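Local coordinates for protein DNA polymerase sliding clamp 2 (Thermococcus kodakarensis, PDB 3LX2) that forms a homotrimeric ring around DNA and probably tethers the polymerase and other processing proteins to it during replication, at residues F166-E169 with E174-T177; A147-S152 with Y200-L205; I219-F222 with L228-K231; I17-K22 with L209-D214. All blocks are in the same frame, centred on the assembly; numbering follows the deposited sequence.

From the N terminus, the chain opens interaction 4 at residues 17-22 and closes that long loop only at 209-214, bringing the N-terminal helix 10-21 against the loop after helix 202-209. Within it, interaction 2 runs from 147-152 to 200-205, between the two helices of the C-terminal half. Deeper still lies interaction 1, the hairpin 166-169/174-177, whose Ala-168 and Val-175 pack on the helix of 147-152. Interaction 3, the hairpin 219-222/228-231, follows in series, and no loops cross. Leu-228 touches Tyr-200 and Leu-205 of interaction 2, while Leu-230 meets Leu-209 of interaction 4, tying the long sheet to helix 202-209.

Interaction 1. Residues F166-E169 with E174-T177; sequences FKAE and EVRT
Lys-167 sets CG between its backbone N and carbonyl carbon (chi1 82°), whereas Arg-176 carries CG anti to the backbone N (chi1 -165°); both chains then bend at chi3 and run side by side in the same direction. Their ends meet with NZ of Lys-167 3.3 Å from NH2 of Arg-176, at the edge of the guanidinium and near its plane. Both atoms are donors, so this is a close approach of like charges without a bond. The aliphatic part contributes as well, CD of Lys-167 lying 3.7 Å from Arg-176 NH2. Further along the same face, Glu-169 and Glu-174 also lie alongside each other, their carboxylate planes 33° apart and OE2 of Glu-169 4.0 Å from OE1 of Glu-174.

The other face is mostly apolar: Ala-168 CB rests 4.1 Å from Val-175 CG1, with the Phe-166/Thr-177 pair next along this face, and helix 138-151 covers it. Four backbone bonds hold the strands together, reciprocal between Phe-166 and Thr-177 and between Ala-168 and Val-175; Phe-166 N to Thr-177 O is 2.8 Å. Between these pairs, the CA of Lys-167 makes a CA-H...O contact with Val-175 O at 3.0 Å.

Strand 174-179 is the last of its sheet within the chain, but a strand of the second subunit continues the ladder, and Thr-177 OG1 bonds Thr-109 OG1 of that subunit. The arrangement is a regular antiparallel beta hairpin at a subunit boundary, where the sheet runs on across the interface as is typical of the PCNA ring.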
# COMPACT_ATOMS: atom_id res chain seq x y z
N PHE A 166 -12.27 -8.34 -27.04
CA PHE A 166 -12.93 -8.55 -25.75
C PHE A 166 -13.93 -7.43 -25.35
O PHE A 166 -13.52 -6.30 -25.08
CB PHE A 166 -11.89 -8.60 -24.67
CG PHE A 166 -10.76 -9.49 -24.98
CD1 PHE A 166 -10.87 -10.86 -24.76
CD2 PHE A 166 -9.57 -8.96 -25.49
CE1 PHE A 166 -9.81 -11.70 -25.05
CE2 PHE A 166 -8.52 -9.80 -25.77
CZ PHE A 166 -8.64 -11.17 -25.55
N LYS A 167 -15.22 -7.75 -25.29
CA LYS A 167 -16.22 -6.70 -25.07
C LYS A 167 -17.23 -7.05 -24.04
O LYS A 167 -17.55 -8.21 -23.79
CB LYS A 167 -16.93 -6.27 -26.35
CG LYS A 167 -18.10 -7.15 -26.83
CD LYS A 167 -18.46 -6.79 -28.32
CE LYS A 167 -20.00 -6.88 -28.65
NZ LYS A 167 -20.30 -7.19 -30.12
N ALA A 168 -17.72 -5.99 -23.43
CA ALA A 168 -18.73 -6.08 -22.42
C ALA A 168 -19.82 -5.07 -22.73
O ALA A 168 -19.60 -4.05 -23.41
CB ALA A 168 -18.12 -5.86 -21.05
N GLU A 169 -21.02 -5.38 -22.25
CA GLU A 169 -22.12 -4.45 -22.37
C GLU A 169 -22.99 -4.47 -21.12
O GLU A 169 -23.40 -5.53 -20.64
CB GLU A 169 -22.90 -4.66 -23.67
CG GLU A 169 -23.87 -3.44 -23.92
CD GLU A 169 -24.66 -3.45 -25.28
OE1 GLU A 169 -24.45 -4.34 -26.15
OE2 GLU A 169 -25.48 -2.52 -25.45
N GLU A 174 -20.54 0.41 -22.72
CA GLU A 174 -19.94 -0.74 -23.37
C GLU A 174 -18.42 -0.58 -23.52
O GLU A 174 -17.91 0.53 -23.49
CB GLU A 174 -20.71 -1.08 -24.67
CG GLU A 174 -20.27 -0.46 -25.99
CD GLU A 174 -21.41 -0.51 -27.02
OE1 GLU A 174 -22.53 -0.06 -26.69
OE2 GLU A 174 -21.23 -1.01 -28.15
N VAL A 175 -17.68 -1.69 -23.64
CA VAL A 175 -16.24 -1.57 -23.79
C VAL A 175 -15.62 -2.63 -24.68
O VAL A 175 -15.67 -3.82 -24.41
CB VAL A 175 -15.49 -1.39 -22.44
CG1 VAL A 175 -15.61 -2.63 -21.55
CG2 VAL A 175 -14.06 -0.97 -22.66
N ARG A 176 -15.05 -2.17 -25.78
CA ARG A 176 -14.34 -3.03 -26.70
C ARG A 176 -12.79 -2.81 -26.50
O ARG A 176 -12.27 -1.69 -26.54
CB ARG A 176 -14.83 -2.68 -28.11
CG ARG A 176 -14.53 -3.63 -29.20
CD ARG A 176 -15.27 -3.23 -30.51
NE ARG A 176 -16.55 -3.95 -30.63
CZ ARG A 176 -16.90 -4.74 -31.67
NH1 ARG A 176 -16.07 -4.88 -32.69
NH2 ARG A 176 -18.10 -5.36 -31.69
N THR A 177 -12.10 -3.89 -26.22
CA THR A 177 -10.65 -3.94 -26.39
C THR A 177 -10.40 -4.85 -27.58
O THR A 177 -10.91 -6.00 -27.60
CB THR A 177 -9.95 -4.57 -25.21
OG1 THR A 177 -9.99 -3.68 -24.09
CG2 THR A 177 -8.53 -4.84 -25.58

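Interaction 2. Residues A147-S152 with Y200-L205; sequences AAKLVS and YGVAYL
The helical backbones at Lys-149, near the C-terminal end of helix 138-151, and at Val-202, which starts helix 202-209, come within 6.1 Å of each other, CA to CA. Val-202 makes the contact with its two methyls. CG1, anti to the backbone N (chi1 164°), meets the CB of Lys-149 at 3.6 Å. CG2, the branch beside the backbone N, abuts the CB of Ala-148 at 3.7 Å and, more loosely, has Ser-152 O at 4.1 Å.

These are the two helices of the C-terminal PCNA domain, which in this family pack on the sheets and face the central hole of the ring. Gly-201 is the N-cap of the second helix, where strand 196-201 turns directly into it. Beneath the contact, Ile-155 of strand 154-159 touches both Ala-148 and Val-202, extending the apolar patch into the core.

Lys-149 contributes only its base here, because its chain bends at chi2, chi3 and chi4 and its NZ forms a salt bridge with Glu-206, one helical turn beyond Val-202. Ser-152 N donates to Ala-148 O over 3.0 Å, while Ser-152 OG is bonded to the backbone N of Ser-154.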
# COMPACT_ATOMS: atom_id res chain seq x y z
N ALA A 147 -11.20 -3.90 -17.79
CA ALA A 147 -12.03 -2.93 -18.44
C ALA A 147 -13.48 -3.45 -18.53
O ALA A 147 -14.44 -2.69 -18.40
CB ALA A 147 -11.47 -2.61 -19.82
N ALA A 148 -13.62 -4.75 -18.72
CA ALA A 148 -14.96 -5.34 -18.71
C ALA A 148 -15.60 -5.08 -17.34
O ALA A 148 -16.64 -4.43 -17.27
CB ALA A 148 -14.93 -6.83 -19.05
N LYS A 149 -14.92 -5.50 -16.26
CA LYS A 149 -15.47 -5.39 -14.91
C LYS A 149 -16.18 -4.06 -14.65
O LYS A 149 -17.17 -4.03 -13.93
CB LYS A 149 -14.42 -5.63 -13.81
CG LYS A 149 -14.94 -5.36 -12.38
CD LYS A 149 -14.50 -6.37 -11.31
CE LYS A 149 -13.06 -6.07 -10.83
NZ LYS A 149 -12.96 -6.20 -9.37
N LEU A 150 -15.66 -2.97 -15.19
CA LEU A 150 -16.27 -1.68 -14.98
C LEU A 150 -17.65 -1.61 -15.60
O LEU A 150 -18.50 -0.85 -15.17
CB LEU A 150 -15.40 -0.62 -15.60
CG LEU A 150 -14.69 0.38 -14.69
CD1 LEU A 150 -14.35 -0.14 -13.29
CD2 LEU A 150 -13.45 0.89 -15.40
N VAL A 151 -17.87 -2.42 -16.61
CA VAL A 151 -19.04 -2.29 -17.40
C VAL A 151 -20.05 -3.37 -17.09
O VAL A 151 -21.25 -3.10 -17.17
CB VAL A 151 -18.62 -2.28 -18.85
CG1 VAL A 151 -19.79 -2.49 -19.81
CG2 VAL A 151 -17.93 -0.96 -19.10
N SER A 152 -19.57 -4.55 -16.68
CA SER A 152 -20.41 -5.74 -16.59
C SER A 152 -19.79 -6.82 -15.74
O SER A 152 -18.64 -6.76 -15.40
CB SER A 152 -20.65 -6.30 -17.97
OG SER A 152 -21.41 -7.50 -17.92
N TYR A 200 -18.07 -15.15 -20.49
CA TYR A 200 -17.61 -15.76 -19.26
C TYR A 200 -17.64 -14.70 -18.17
O TYR A 200 -17.76 -13.48 -18.43
CB TYR A 200 -16.20 -16.34 -19.46
CG TYR A 200 -16.12 -17.17 -20.71
CD1 TYR A 200 -16.51 -18.49 -20.69
CD2 TYR A 200 -15.70 -16.63 -21.91
CE1 TYR A 200 -16.48 -19.25 -21.84
CE2 TYR A 200 -15.67 -17.39 -23.09
CZ TYR A 200 -16.05 -18.70 -23.03
OH TYR A 200 -16.05 -19.51 -24.14
N GLY A 201 -17.56 -15.19 -16.94
CA GLY A 201 -17.68 -14.33 -15.80
C GLY A 201 -16.40 -13.59 -15.55
O GLY A 201 -15.36 -14.20 -15.29
N VAL A 202 -16.45 -12.27 -15.65
CA VAL A 202 -15.31 -11.44 -15.33
C VAL A 202 -14.56 -11.81 -14.04
O VAL A 202 -13.29 -11.83 -14.00
CB VAL A 202 -15.75 -9.97 -15.31
CG1 VAL A 202 -14.74 -9.07 -14.63
CG2 VAL A 202 -15.98 -9.53 -16.74
N ALA A 203 -15.33 -12.10 -13.00
CA ALA A 203 -14.77 -12.28 -11.67
C ALA A 203 -13.86 -13.46 -11.76
O ALA A 203 -12.70 -13.41 -11.36
CB ALA A 203 -15.88 -12.57 -10.68
N TYR A 204 -14.40 -14.53 -12.30
CA TYR A 204 -13.61 -15.74 -12.52
C TYR A 204 -12.23 -15.52 -13.24
O TYR A 204 -11.19 -15.94 -12.73
CB TYR A 204 -14.51 -16.83 -13.15
CG TYR A 204 -15.68 -17.28 -12.23
CD1 TYR A 204 -15.48 -18.27 -11.26
CD2 TYR A 204 -16.95 -16.71 -12.33
CE1 TYR A 204 -16.54 -18.68 -10.41
CE2 TYR A 204 -18.02 -17.11 -11.46
CZ TYR A 204 -17.80 -18.10 -10.52
OH TYR A 204 -18.82 -18.53 -9.66
N LEU A 205 -12.22 -14.79 -14.36
CA LEU A 205 -11.00 -14.61 -15.17
C LEU A 205 -9.93 -13.77 -14.47
O LEU A 205 -8.70 -14.03 -14.57
CB LEU A 205 -11.34 -14.00 -16.53
CG LEU A 205 -12.45 -14.64 -17.42
CD1 LEU A 205 -12.30 -14.20 -18.82
CD2 LEU A 205 -12.47 -16.16 -17.42

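Interaction 3. Residues I219-F222 with L228-K231; sequences IIRF and LLLK
Ile-219 and Lys-231 satisfy each other's backbone in both directions: Ile-219 N donates to Lys-231 O at 2.9 Å, nearly straight at 173°, and Lys-231 N returns the bond to Ile-219 O. Two residues on, Leu-229 N reaches Arg-221 O at 2.9 Å, while the reverse bond from Arg-221 N to Leu-229 O is longer, 3.2 Å. The carbonyls of Ile-219 and Leu-229 each take a CA-H...O contact too, from Leu-230 and Ile-220. The intervening peptides turn outward to other strands: Ile-220 and Phe-222 bond strand 132-137 and the residue before it, Leu-228 and Leu-230 bond strand 238-244.

On one face, CG1 of Ile-220 lies alongside CD2 of Leu-230 at 3.7 Å. The other branch of Ile-220, CG2, meets CD1 of Leu-228, which also sits 3.5 Å from Arg-221 O and packs against the CB of Phe-222. Helix 202-209 covers this face through Leu-205, Ile-208 and Leu-209.

The opposite face carries the charges. Arg-221, extended from CG to NE, runs beside Leu-229, whose CD2 is 3.9 Å from Arg-221 NH1, at the guanidinium edge and in its plane. Lys-231 NZ stands 5.0 Å from that NH1 but has a salt bridge to Glu-239.

The hairpin is therefore an interior pair of the long antiparallel sheet, its peptide groups bonded alternately to each other and to the flanking strands. One side is purely apolar; on the other, Lys-133 also comes close to Arg-221, so positive charge gathers there and Glu-239 probably offsets only part of it.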
# COMPACT_ATOMS: atom_id res chain seq x y z
N ILE A 219 -2.19 -18.98 -23.10
CA ILE A 219 -2.86 -19.64 -24.21
C ILE A 219 -4.38 -19.62 -23.98
O ILE A 219 -4.85 -19.94 -22.91
CB ILE A 219 -2.34 -21.11 -24.32
CG1 ILE A 219 -0.84 -21.09 -24.69
CG2 ILE A 219 -3.25 -21.98 -25.23
CD1 ILE A 219 -0.17 -22.49 -24.83
N ILE A 220 -5.12 -19.28 -25.03
CA ILE A 220 -6.58 -19.15 -24.98
C ILE A 220 -7.21 -20.03 -26.03
O ILE A 220 -6.69 -20.12 -27.11
CB ILE A 220 -6.99 -17.74 -25.29
CG1 ILE A 220 -6.55 -16.79 -24.20
CG2 ILE A 220 -8.51 -17.64 -25.43
CD1 ILE A 220 -6.60 -15.35 -24.67
N ARG A 221 -8.33 -20.70 -25.71
CA ARG A 221 -9.11 -21.46 -26.72
C ARG A 221 -10.58 -21.28 -26.40
O ARG A 221 -10.93 -21.26 -25.22
CB ARG A 221 -8.75 -22.94 -26.70
CG ARG A 221 -7.34 -23.29 -27.19
CD ARG A 221 -7.08 -24.82 -27.15
NE ARG A 221 -6.01 -25.23 -28.08
CZ ARG A 221 -4.77 -25.62 -27.74
NH1 ARG A 221 -4.39 -25.66 -26.45
NH2 ARG A 221 -3.91 -25.98 -28.69
N PHE A 222 -11.44 -21.09 -27.43
CA PHE A 222 -12.91 -20.94 -27.19
C PHE A 222 -13.86 -21.28 -28.36
O PHE A 222 -13.42 -21.82 -29.37
CB PHE A 222 -13.28 -19.61 -26.51
CG PHE A 222 -12.92 -18.40 -27.29
CD1 PHE A 222 -11.62 -17.90 -27.25
CD2 PHE A 222 -13.87 -17.72 -28.03
CE1 PHE A 222 -11.26 -16.74 -27.98
CE2 PHE A 222 -13.53 -16.56 -28.76
CZ PHE A 222 -12.23 -16.08 -28.73
N LEU A 228 -14.32 -21.90 -21.81
CA LEU A 228 -13.09 -21.20 -22.23
C LEU A 228 -11.86 -21.89 -21.63
O LEU A 228 -11.88 -22.24 -20.46
CB LEU A 228 -13.10 -19.75 -21.75
CG LEU A 228 -11.77 -18.96 -21.67
CD1 LEU A 228 -11.32 -18.49 -23.05
CD2 LEU A 228 -11.88 -17.75 -20.72
N LEU A 229 -10.79 -22.06 -22.41
CA LEU A 229 -9.47 -22.49 -21.85
C LEU A 229 -8.50 -21.33 -21.66
O LEU A 229 -8.33 -20.51 -22.56
CB LEU A 229 -8.80 -23.60 -22.65
CG LEU A 229 -7.33 -23.93 -22.23
CD1 LEU A 229 -7.22 -24.64 -20.84
CD2 LEU A 229 -6.49 -24.69 -23.31
N LEU A 230 -7.91 -21.23 -20.48
CA LEU A 230 -6.76 -20.38 -20.27
C LEU A 230 -5.71 -21.29 -19.63
O LEU A 230 -5.94 -21.91 -18.57
CB LEU A 230 -7.05 -19.22 -19.32
CG LEU A 230 -8.15 -18.19 -19.50
CD1 LEU A 230 -7.94 -17.11 -18.49
CD2 LEU A 230 -8.10 -17.57 -20.88
N LYS A 231 -4.58 -21.35 -20.32
CA LYS A 231 -3.50 -22.25 -19.97
C LYS A 231 -2.19 -21.46 -19.84
O LYS A 231 -1.86 -20.61 -20.70
CB LYS A 231 -3.37 -23.31 -21.05
CG LYS A 231 -2.13 -24.23 -20.98
CD LYS A 231 -2.34 -25.33 -22.02
CE LYS A 231 -1.14 -26.24 -22.14
NZ LYS A 231 -1.55 -27.55 -22.74

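Interaction 4. Residues I17-K22 with L209-D214; sequences IATLEK and LRSLAD. With SO4 (sulfate ion), chain D.
Ser-211 and Thr-19 turn their hydroxyls toward each other, with Thr-19 OG1 2.9 Å from Ser-211 OG. In both residues OG or OG1 is anti to the carbonyl carbon, beside the backbone N (chi1 -51° in Thr-19, -74° in Ser-211). Each hydroxyl is hydrogen-bonded to the carbonyl of Ser-15, which lies one turn before Thr-19 in helix 10-21. Ala-18 adds its CB at 3.8 Å from Ser-211 OG. A water accepts from Ser-211 N at 2.7 Å and is bonded to Thr-19 OG1 over a like distance, so it bridges helix and loop.

Nearer the surface, the chains of Lys-22 and Arg-210 cross at about a right angle. Lys-22 bends at chi2 and chi4, which brings its NZ to 3.2 Å from Arg-210 NH1, obliquely to the guanidinium; two donors meet without a bond. Asp-207 stands close by, in a salt bridge with Arg-210 and a long, weak ion pair with Lys-22. At the far end of the loop a sulfate, probably from the crystallisation liquor, sits by Asp-214 N.

The contact thus joins the N-terminal and C-terminal halves of the subunit mainly through polar groups: both hydroxyls bond one carbonyl, a water links Thr-19 OG1 to the backbone N of Ser-211, and the carboxylate of Asp-207 probably eases the closeness of two positive charges.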
# COMPACT_ATOMS: atom_id res chain seq x y z
N ILE A 17 -0.36 -21.07 -5.66
CA ILE A 17 -1.31 -21.44 -4.62
C ILE A 17 -2.38 -20.36 -4.49
O ILE A 17 -3.57 -20.69 -4.22
CB ILE A 17 -0.63 -21.81 -3.29
CG1 ILE A 17 0.25 -23.05 -3.49
CG2 ILE A 17 -1.61 -22.12 -2.22
CD1 ILE A 17 -0.45 -24.15 -4.11
N ALA A 18 -1.97 -19.10 -4.71
CA ALA A 18 -2.85 -17.94 -4.63
C ALA A 18 -3.96 -18.06 -5.69
O ALA A 18 -5.12 -17.78 -5.44
CB ALA A 18 -2.06 -16.60 -4.78
N THR A 19 -3.63 -18.53 -6.87
CA THR A 19 -4.66 -18.68 -7.85
C THR A 19 -5.67 -19.79 -7.44
O THR A 19 -6.87 -19.61 -7.55
CB THR A 19 -4.01 -18.89 -9.17
OG1 THR A 19 -3.06 -17.84 -9.31
CG2 THR A 19 -4.98 -18.83 -10.28
N LEU A 20 -5.19 -20.87 -6.85
CA LEU A 20 -6.06 -21.99 -6.48
C LEU A 20 -7.00 -21.64 -5.36
O LEU A 20 -8.19 -21.98 -5.39
CB LEU A 20 -5.26 -23.26 -6.16
CG LEU A 20 -4.30 -23.70 -7.26
CD1 LEU A 20 -3.56 -25.05 -6.95
CD2 LEU A 20 -5.01 -23.77 -8.59
N GLU A 21 -6.48 -20.93 -4.36
CA GLU A 21 -7.26 -20.65 -3.15
C GLU A 21 -8.47 -19.80 -3.51
O GLU A 21 -9.45 -19.74 -2.76
CB GLU A 21 -6.39 -19.95 -2.12
CG GLU A 21 -6.98 -19.81 -0.70
CD GLU A 21 -7.88 -18.63 -0.58
OE1 GLU A 21 -7.59 -17.62 -1.24
OE2 GLU A 21 -8.90 -18.69 0.14
N LYS A 22 -8.40 -19.13 -4.65
CA LYS A 22 -9.49 -18.24 -5.03
C LYS A 22 -10.73 -19.04 -5.32
O LYS A 22 -11.79 -18.54 -5.10
CB LYS A 22 -9.13 -17.37 -6.25
CG LYS A 22 -8.13 -16.24 -5.95
CD LYS A 22 -8.66 -15.36 -4.80
CE LYS A 22 -7.61 -14.40 -4.30
NZ LYS A 22 -7.37 -13.37 -5.33
N LEU A 209 -5.99 -14.74 -13.64
CA LEU A 209 -4.88 -13.94 -14.22
C LEU A 209 -4.08 -13.10 -13.23
O LEU A 209 -3.07 -12.53 -13.59
CB LEU A 209 -5.42 -13.00 -15.32
CG LEU A 209 -6.20 -13.61 -16.53
CD1 LEU A 209 -7.05 -12.57 -17.33
CD2 LEU A 209 -5.31 -14.49 -17.47
N ARG A 210 -4.53 -13.00 -11.99
CA ARG A 210 -3.85 -12.07 -11.06
C ARG A 210 -2.43 -12.44 -10.65
O ARG A 210 -1.61 -11.55 -10.54
CB ARG A 210 -4.69 -11.80 -9.83
CG ARG A 210 -4.13 -10.72 -8.91
CD ARG A 210 -5.09 -10.50 -7.69
NE ARG A 210 -6.25 -9.69 -8.05
CZ ARG A 210 -7.51 -10.13 -8.12
NH1 ARG A 210 -7.82 -11.40 -7.85
NH2 ARG A 210 -8.47 -9.27 -8.45
N SER A 211 -2.13 -13.71 -10.43
CA SER A 211 -0.73 -14.12 -10.10
C SER A 211 0.31 -13.89 -11.22
O SER A 211 1.42 -13.49 -10.95
CB SER A 211 -0.66 -15.59 -9.69
OG SER A 211 -1.17 -15.78 -8.38
N LEU A 212 -0.07 -14.13 -12.47
CA LEU A 212 0.82 -14.00 -13.60
C LEU A 212 1.43 -12.60 -13.77
O LEU A 212 0.81 -11.58 -13.43
CB LEU A 212 0.06 -14.37 -14.88
CG LEU A 212 -0.51 -15.79 -14.90
CD1 LEU A 212 -1.14 -15.94 -16.22
CD2 LEU A 212 0.61 -16.83 -14.70
N ALA A 213 2.65 -12.56 -14.30
CA ALA A 213 3.29 -11.26 -14.58
C ALA A 213 2.87 -10.83 -16.00
O ALA A 213 2.55 -11.71 -16.83
CB ALA A 213 4.81 -11.37 -14.46
N ASP A 214 2.86 -9.52 -16.28
CA ASP A 214 2.25 -9.03 -17.54
C ASP A 214 2.83 -9.73 -18.74
O ASP A 214 2.15 -9.92 -19.76
CB ASP A 214 2.38 -7.53 -17.73
CG ASP A 214 1.48 -6.73 -16.81
OD1 ASP A 214 0.50 -7.26 -16.22
OD2 ASP A 214 1.77 -5.54 -16.66
S SO4 D . 4.61 -7.59 -13.84
O1 SO4 D . 3.42 -7.82 -14.67
O2 SO4 D . 4.55 -8.39 -12.61
O3 SO4 D . 5.78 -7.92 -14.68
O4 SO4 D . 4.64 -6.20 -13.37
O HOH W 1 -4.07 -15.34 -9.48